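Local coordinates for protein multicopper oxidase (PDB 4E9X) that probably oxidises its substrates and reduces dioxygen to water with bound copper ions, some of them held between subunits of a trimer, at residues F6-E11 against P35-Q40; I59-V64 against G120-D125. All blocks are in the same frame, centred on the assembly; numbering follows the deposited sequence.

Contact 1: residues F6-E11 against P35-Q40; sequences FDMTIE and PLIHVQ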
loop_
_atom_site.group_PDB
_atom_site.type_symbol
_atom_site.label_atom_id
_atom_site.label_comp_id
_atom_site.label_asym_id
_atom_site.label_seq_id
_atom_site.Cartn_x
_atom_site.Cartn_y
_atom_site.Cartn_z
ATOM N N PHE A 6 -9.381 -25.098 23.964
ATOM C CA PHE A 6 -9.580 -25.626 22.640
ATOM C C PHE A 6 -8.518 -26.621 22.251
ATOM O O PHE A 6 -7.376 -26.415 22.651
ATOM C CB PHE A 6 -9.559 -24.471 21.606
ATOM C CG PHE A 6 -10.597 -23.412 21.981
ATOM C CD1 PHE A 6 -11.941 -23.709 22.124
ATOM C CD2 PHE A 6 -10.224 -22.113 22.177
ATOM C CE1 PHE A 6 -12.885 -22.766 22.435
ATOM C CE2 PHE A 6 -11.165 -21.146 22.519
ATOM C CZ PHE A 6 -12.523 -21.458 22.668
ATOM N N ASP A 7 -8.888 -27.628 21.472
ATOM C CA ASP A 7 -7.907 -28.600 21.003
ATOM C C ASP A 7 -7.793 -28.415 19.476
ATOM O O ASP A 7 -8.815 -28.500 18.784
ATOM C CB ASP A 7 -8.290 -30.035 21.328
ATOM C CG ASP A 7 -8.222 -30.370 22.795
ATOM O OD1 ASP A 7 -7.207 -30.033 23.478
ATOM O OD2 ASP A 7 -9.148 -31.014 23.377
ATOM N N MET A 8 -6.594 -28.100 18.991
ATOM C CA MET A 8 -6.458 -27.867 17.560
ATOM C C MET A 8 -5.427 -28.837 16.996
ATOM O O MET A 8 -4.529 -29.259 17.736
ATOM C CB MET A 8 -6.076 -26.416 17.270
ATOM C CG MET A 8 -6.038 -26.030 15.787
ATOM S SD MET A 8 -5.595 -24.255 15.649
ATOM C CE MET A 8 -6.185 -23.849 17.304
ATOM N N THR A 9 -5.557 -29.234 15.752
ATOM C CA THR A 9 -4.529 -30.058 15.106
ATOM C C THR A 9 -4.034 -29.273 13.867
ATOM O O THR A 9 -4.611 -28.236 13.483
ATOM C CB THR A 9 -4.989 -31.423 14.616
ATOM O OG1 THR A 9 -5.974 -31.238 13.572
ATOM C CG2 THR A 9 -5.631 -32.195 15.789
ATOM N N ILE A 10 -2.940 -29.766 13.333
ATOM C CA ILE A 10 -2.333 -29.265 12.127
ATOM C C ILE A 10 -2.276 -30.454 11.164
ATOM O O ILE A 10 -1.705 -31.472 11.599
ATOM C CB ILE A 10 -0.954 -28.619 12.297
ATOM C CG1 ILE A 10 -0.883 -27.686 13.502
ATOM C CG2 ILE A 10 -0.581 -27.838 11.039
ATOM C CD1 ILE A 10 0.514 -27.119 13.744
ATOM N N GLU A 11 -2.822 -30.359 9.974
ATOM C CA GLU A 11 -3.026 -31.504 9.084
ATOM C C GLU A 11 -2.479 -31.235 7.698
ATOM O O GLU A 11 -2.551 -30.088 7.228
ATOM C CB GLU A 11 -4.538 -31.824 8.941
ATOM C CG GLU A 11 -5.202 -32.060 10.300
ATOM C CD GLU A 11 -4.833 -33.337 11.021
ATOM O OE1 GLU A 11 -4.230 -34.256 10.428
ATOM O OE2 GLU A 11 -5.148 -33.436 12.265
ATOM N N PRO A 35 -10.028 -22.790 11.784
ATOM C CA PRO A 35 -11.241 -22.598 12.606
ATOM C C PRO A 35 -11.347 -21.188 13.166
ATOM O O PRO A 35 -10.369 -20.514 13.515
ATOM C CB PRO A 35 -11.073 -23.617 13.735
ATOM C CG PRO A 35 -10.188 -24.650 13.106
ATOM C CD PRO A 35 -9.165 -23.900 12.278
ATOM N N LEU A 36 -12.599 -20.726 13.228
ATOM C CA LEU A 36 -12.867 -19.482 13.904
ATOM C C LEU A 36 -12.753 -19.682 15.416
ATOM O O LEU A 36 -13.384 -20.588 15.991
ATOM C CB LEU A 36 -14.320 -19.038 13.607
ATOM C CG LEU A 36 -14.893 -17.910 14.490
ATOM C CD1 LEU A 36 -14.174 -16.572 14.275
ATOM C CD2 LEU A 36 -16.392 -17.739 14.150
ATOM N N ILE A 37 -12.027 -18.812 16.109
ATOM C CA ILE A 37 -11.995 -18.777 17.574
ATOM C C ILE A 37 -12.664 -17.471 17.966
ATOM O O ILE A 37 -12.243 -16.401 17.529
ATOM C CB ILE A 37 -10.551 -18.916 18.117
ATOM C CG1 ILE A 37 -9.897 -20.199 17.671
ATOM C CG2 ILE A 37 -10.587 -18.733 19.634
ATOM C CD1 ILE A 37 -8.395 -20.291 18.020
ATOM N N HIS A 38 -13.710 -17.550 18.744
ATOM C CA HIS A 38 -14.534 -16.389 19.092
ATOM C C HIS A 38 -14.679 -16.393 20.604
ATOM O O HIS A 38 -15.272 -17.313 21.176
ATOM C CB HIS A 38 -15.884 -16.481 18.359
ATOM C CG HIS A 38 -16.681 -15.235 18.431
ATOM N ND1 HIS A 38 -17.992 -15.152 17.967
ATOM C CD2 HIS A 38 -16.389 -13.963 18.851
ATOM C CE1 HIS A 38 -18.424 -13.899 18.121
ATOM N NE2 HIS A 38 -17.515 -13.166 18.655
ATOM N N VAL A 39 -14.122 -15.391 21.258
ATOM C CA VAL A 39 -14.118 -15.307 22.720
ATOM C C VAL A 39 -14.483 -13.902 23.145
ATOM O O VAL A 39 -14.656 -13.018 22.282
ATOM C CB VAL A 39 -12.757 -15.740 23.283
ATOM C CG1 VAL A 39 -12.383 -17.161 22.839
ATOM C CG2 VAL A 39 -11.591 -14.806 22.940
ATOM N N GLN A 40 -14.615 -13.711 24.460
ATOM C CA GLN A 40 -14.912 -12.393 25.026
ATOM C C GLN A 40 -13.682 -11.759 25.646
ATOM O O GLN A 40 -12.814 -12.476 26.198
ATOM C CB GLN A 40 -15.978 -12.574 26.127
ATOM C CG GLN A 40 -16.624 -11.301 26.604
ATOM C CD GLN A 40 -17.876 -11.634 27.419
ATOM O OE1 GLN A 40 -18.054 -12.692 28.027
ATOM N NE2 GLN A 40 -18.799 -10.681 27.430
#
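F6 and I37 touch across the contact: F6 CE2, a meta carbon of the phenyl ring, lies 3.8 Å from I37 CG2, which comes in obliquely to the ring. The same carbon reaches a second methyl, V39 CG1, at 4.2 Å, and here the approach is at the ring edge, close to the ring plane. One aromatic corner is therefore shared by two branched side chains that stand two residues apart on their strand. The F6 ring gets there because CG sits beside the backbone N, opposite the carbonyl carbon (chi1 -55°), while I37 sends CG2 out on the side facing away from its own N. M8 also turns inward, but it was modelled in two conformers, so the approach of its CE to I37 CD1 is doubtful.

The two segments belong to the facing sheets of a cupredoxin-type beta sandwich. Their axes approach to 10.7 Å and run nearly antiparallel, at 162°, and contact across that gap is made by side chains. F6 and M8 point into the sandwich, whereas D7 and T9 occupy the alternate positions.

Around this apolar layer, M307 of strand 306-308 packs against F6, P35 and I37. Strand 3-18 is fixed in its own sheet by backbone hydrogen bonds from F6 to I46 and N48. Further along the strand, T9 OG1 donates to E11 OE2 over 2.7 Å, using the anti lone pair of that oxygen, and E11 OE2 is also hydrogen-bonded to N52 ND2.

Contact 2: residues I59-V64 against G120-D125; sequences IHWHGV and GPLIVD. With CU (copper (II) ion), chain K; CU (copper (II) ion), chain E.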
loop_
_atom_site.group_PDB
_atom_site.type_symbol
_atom_site.label_atom_id
_atom_site.label_comp_id
_atom_site.label_asym_id
_atom_site.label_seq_id
_atom_site.Cartn_x
_atom_site.Cartn_y
_atom_site.Cartn_z
ATOM N N ILE A 59 2.131 -21.671 16.599
ATOM C CA ILE A 59 1.043 -20.718 16.337
ATOM C C ILE A 59 1.388 -19.425 17.063
ATOM O O ILE A 59 1.561 -19.432 18.282
ATOM C CB ILE A 59 -0.321 -21.226 16.785
ATOM C CG1 ILE A 59 -0.668 -22.619 16.221
ATOM C CG2 ILE A 59 -1.401 -20.195 16.359
ATOM C CD1 ILE A 59 -2.121 -23.026 16.584
ATOM N N HIS A 60 1.444 -18.340 16.293
ATOM C CA HIS A 60 1.480 -16.987 16.808
ATOM C C HIS A 60 0.085 -16.365 16.773
ATOM O O HIS A 60 -0.702 -16.524 15.824
ATOM C CB HIS A 60 2.450 -16.142 15.969
ATOM C CG HIS A 60 2.305 -14.672 16.248
ATOM N ND1 HIS A 60 2.540 -14.095 17.481
ATOM C CD2 HIS A 60 1.962 -13.654 15.408
ATOM C CE1 HIS A 60 2.289 -12.794 17.396
ATOM N NE2 HIS A 60 1.964 -12.493 16.136
ATOM N N TRP A 61 -0.257 -15.637 17.816
ATOM C CA TRP A 61 -1.584 -15.041 18.044
ATOM C C TRP A 61 -1.443 -13.561 17.769
ATOM O O TRP A 61 -0.993 -12.786 18.610
ATOM C CB TRP A 61 -2.082 -15.354 19.483
ATOM C CG TRP A 61 -1.924 -16.844 19.698
ATOM C CD1 TRP A 61 -0.847 -17.449 20.262
ATOM C CD2 TRP A 61 -2.835 -17.913 19.360
ATOM N NE1 TRP A 61 -1.027 -18.824 20.289
ATOM C CE2 TRP A 61 -2.239 -19.155 19.746
ATOM C CE3 TRP A 61 -4.103 -17.918 18.761
ATOM C CZ2 TRP A 61 -2.870 -20.398 19.549
ATOM C CZ3 TRP A 61 -4.700 -19.168 18.576
ATOM C CH2 TRP A 61 -4.135 -20.390 18.949
ATOM N N HIS A 62 -1.730 -13.157 16.533
ATOM C CA HIS A 62 -1.426 -11.826 16.038
ATOM C C HIS A 62 -2.428 -10.858 16.609
ATOM O O HIS A 62 -3.595 -10.868 16.276
ATOM C CB HIS A 62 -1.395 -11.878 14.506
ATOM C CG HIS A 62 -1.029 -10.542 13.885
ATOM N ND1 HIS A 62 -0.087 -10.468 12.862
ATOM C CD2 HIS A 62 -1.474 -9.253 14.070
ATOM C CE1 HIS A 62 -0.012 -9.188 12.483
ATOM N NE2 HIS A 62 -0.835 -8.455 13.241
ATOM N N GLY A 63 -1.874 -9.905 17.357
ATOM C CA GLY A 63 -2.644 -8.877 18.025
ATOM C C GLY A 63 -2.836 -9.152 19.513
ATOM O O GLY A 63 -3.170 -8.207 20.256
ATOM N N VAL A 64 -2.561 -10.401 19.921
ATOM C CA VAL A 64 -2.647 -10.729 21.348
ATOM C C VAL A 64 -1.421 -10.212 22.029
ATOM O O VAL A 64 -0.278 -10.482 21.615
ATOM C CB VAL A 64 -2.745 -12.278 21.512
ATOM C CG1 VAL A 64 -2.640 -12.716 22.961
ATOM C CG2 VAL A 64 -4.078 -12.757 20.902
ATOM N N GLY A 120 -5.943 -18.358 10.539
ATOM C CA GLY A 120 -7.371 -18.316 10.800
ATOM C C GLY A 120 -7.684 -17.121 11.674
ATOM O O GLY A 120 -6.794 -16.411 12.108
ATOM N N PRO A 121 -8.994 -16.848 11.857
ATOM C CA PRO A 121 -9.435 -15.654 12.576
ATOM C C PRO A 121 -9.654 -15.859 14.069
ATOM O O PRO A 121 -10.144 -16.934 14.463
ATOM C CB PRO A 121 -10.773 -15.312 11.862
ATOM C CG PRO A 121 -11.322 -16.717 11.526
ATOM C CD PRO A 121 -10.114 -17.618 11.247
ATOM N N LEU A 122 -9.307 -14.837 14.844
ATOM C CA LEU A 122 -9.483 -14.803 16.299
ATOM C C LEU A 122 -10.283 -13.545 16.634
ATOM O O LEU A 122 -9.735 -12.458 16.536
ATOM C CB LEU A 122 -8.121 -14.895 17.001
ATOM C CG LEU A 122 -8.137 -14.607 18.504
ATOM C CD1 LEU A 122 -9.020 -15.571 19.302
ATOM C CD2 LEU A 122 -6.685 -14.639 19.040
ATOM N N ILE A 123 -11.539 -13.721 17.018
ATOM C CA ILE A 123 -12.409 -12.559 17.239
ATOM C C ILE A 123 -12.601 -12.422 18.728
ATOM O O ILE A 123 -13.118 -13.343 19.373
ATOM C CB ILE A 123 -13.754 -12.731 16.515
ATOM C CG1 ILE A 123 -13.545 -12.963 15.006
ATOM C CG2 ILE A 123 -14.647 -11.555 16.831
ATOM C CD1 ILE A 123 -12.715 -11.870 14.297
ATOM N N VAL A 124 -12.223 -11.275 19.271
ATOM C CA VAL A 124 -12.386 -10.983 20.694
ATOM C C VAL A 124 -13.483 -9.929 20.823
ATOM O O VAL A 124 -13.284 -8.785 20.404
ATOM C CB VAL A 124 -11.053 -10.538 21.344
ATOM C CG1 VAL A 124 -11.295 -10.205 22.831
ATOM C CG2 VAL A 124 -9.972 -11.628 21.203
ATOM N N ASP A 125 -14.613 -10.309 21.411
ATOM C CA ASP A 125 -15.691 -9.326 21.570
ATOM C C ASP A 125 -15.380 -8.312 22.653
ATOM O O ASP A 125 -15.151 -8.732 23.808
ATOM C CB ASP A 125 -17.018 -9.979 21.919
ATOM C CG ASP A 125 -17.731 -10.678 20.784
ATOM O OD1 ASP A 125 -17.198 -10.693 19.652
ATOM O OD2 ASP A 125 -18.833 -11.231 21.031
HETATM CU CU CU K . 2.134 -10.744 15.528
HETATM CU CU CU E . 0.890 -11.857 11.975
#
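L122 and V64 meet methyl to methyl in the first cupredoxin domain, just behind the His-X-His motif that H60, W61 and H62 contribute to the copper cluster. Strand 101-104 lies between the two segments in the sheet, so they communicate by side chains over it. From L122 CB the chain runs to CG, placed opposite the backbone N (chi1 169°), and forks there. CD1 turns to I37 and rests 3.5 Å from its CG2. CD2 goes the other way, reaching V64 CG2 at 3.7 Å and W61 CE3 at 4.2 Å; it comes to the indole obliquely. L122 crosses both partners at about a right angle, and L101 touches it and V64 alike.

V64 is brought into place by a type II turn from W61 to V64, closed by V64 N donating to W61 O. G63 occupies the turn position with positive phi (101°). The indole is backed by I59 CG2, 3.5 Å above one face and offset toward the rim.

The two histidines flanking W61 send their rings to the metals. H60 NE2 binds one copper at 1.9 Å, H204 of the second subunit also ligating it; H62 ND1 binds the other, together with H104 and with H254 of the second subunit. The cluster is thus assembled across a subunit interface. H62 NE2 is hydrogen-bonded to D227 OD1 of that subunit, so that with copper on ND1 both ring nitrogens are held and the ring's rotation is set. The copper bound by H60 lies 3.4 Å above the plane of the H62 ring, displaced toward its rim.

Contacts 1 and 2 share one sheet, in which strands 36-40 and 119-125 run parallel as neighbours, and their centres are about 10 Å apart. A probable backbone hydrogen bond joins I37 O to I123 N at 2.8 Å. Beyond it, H38 NE2 lies 2.7 Å from D125 OD1, a probable hydrogen bond, and D125 OD2 is held by Y305 OH. I37 faces the opposite sheet in contact 1 and supports L122 in contact 2, so packing runs from F6 toward the cluster. Contact 2 carries two copper ligands directly; in contact 1 the M8 side chain is about 11 Å from a bound copper other than the two that these ligands hold.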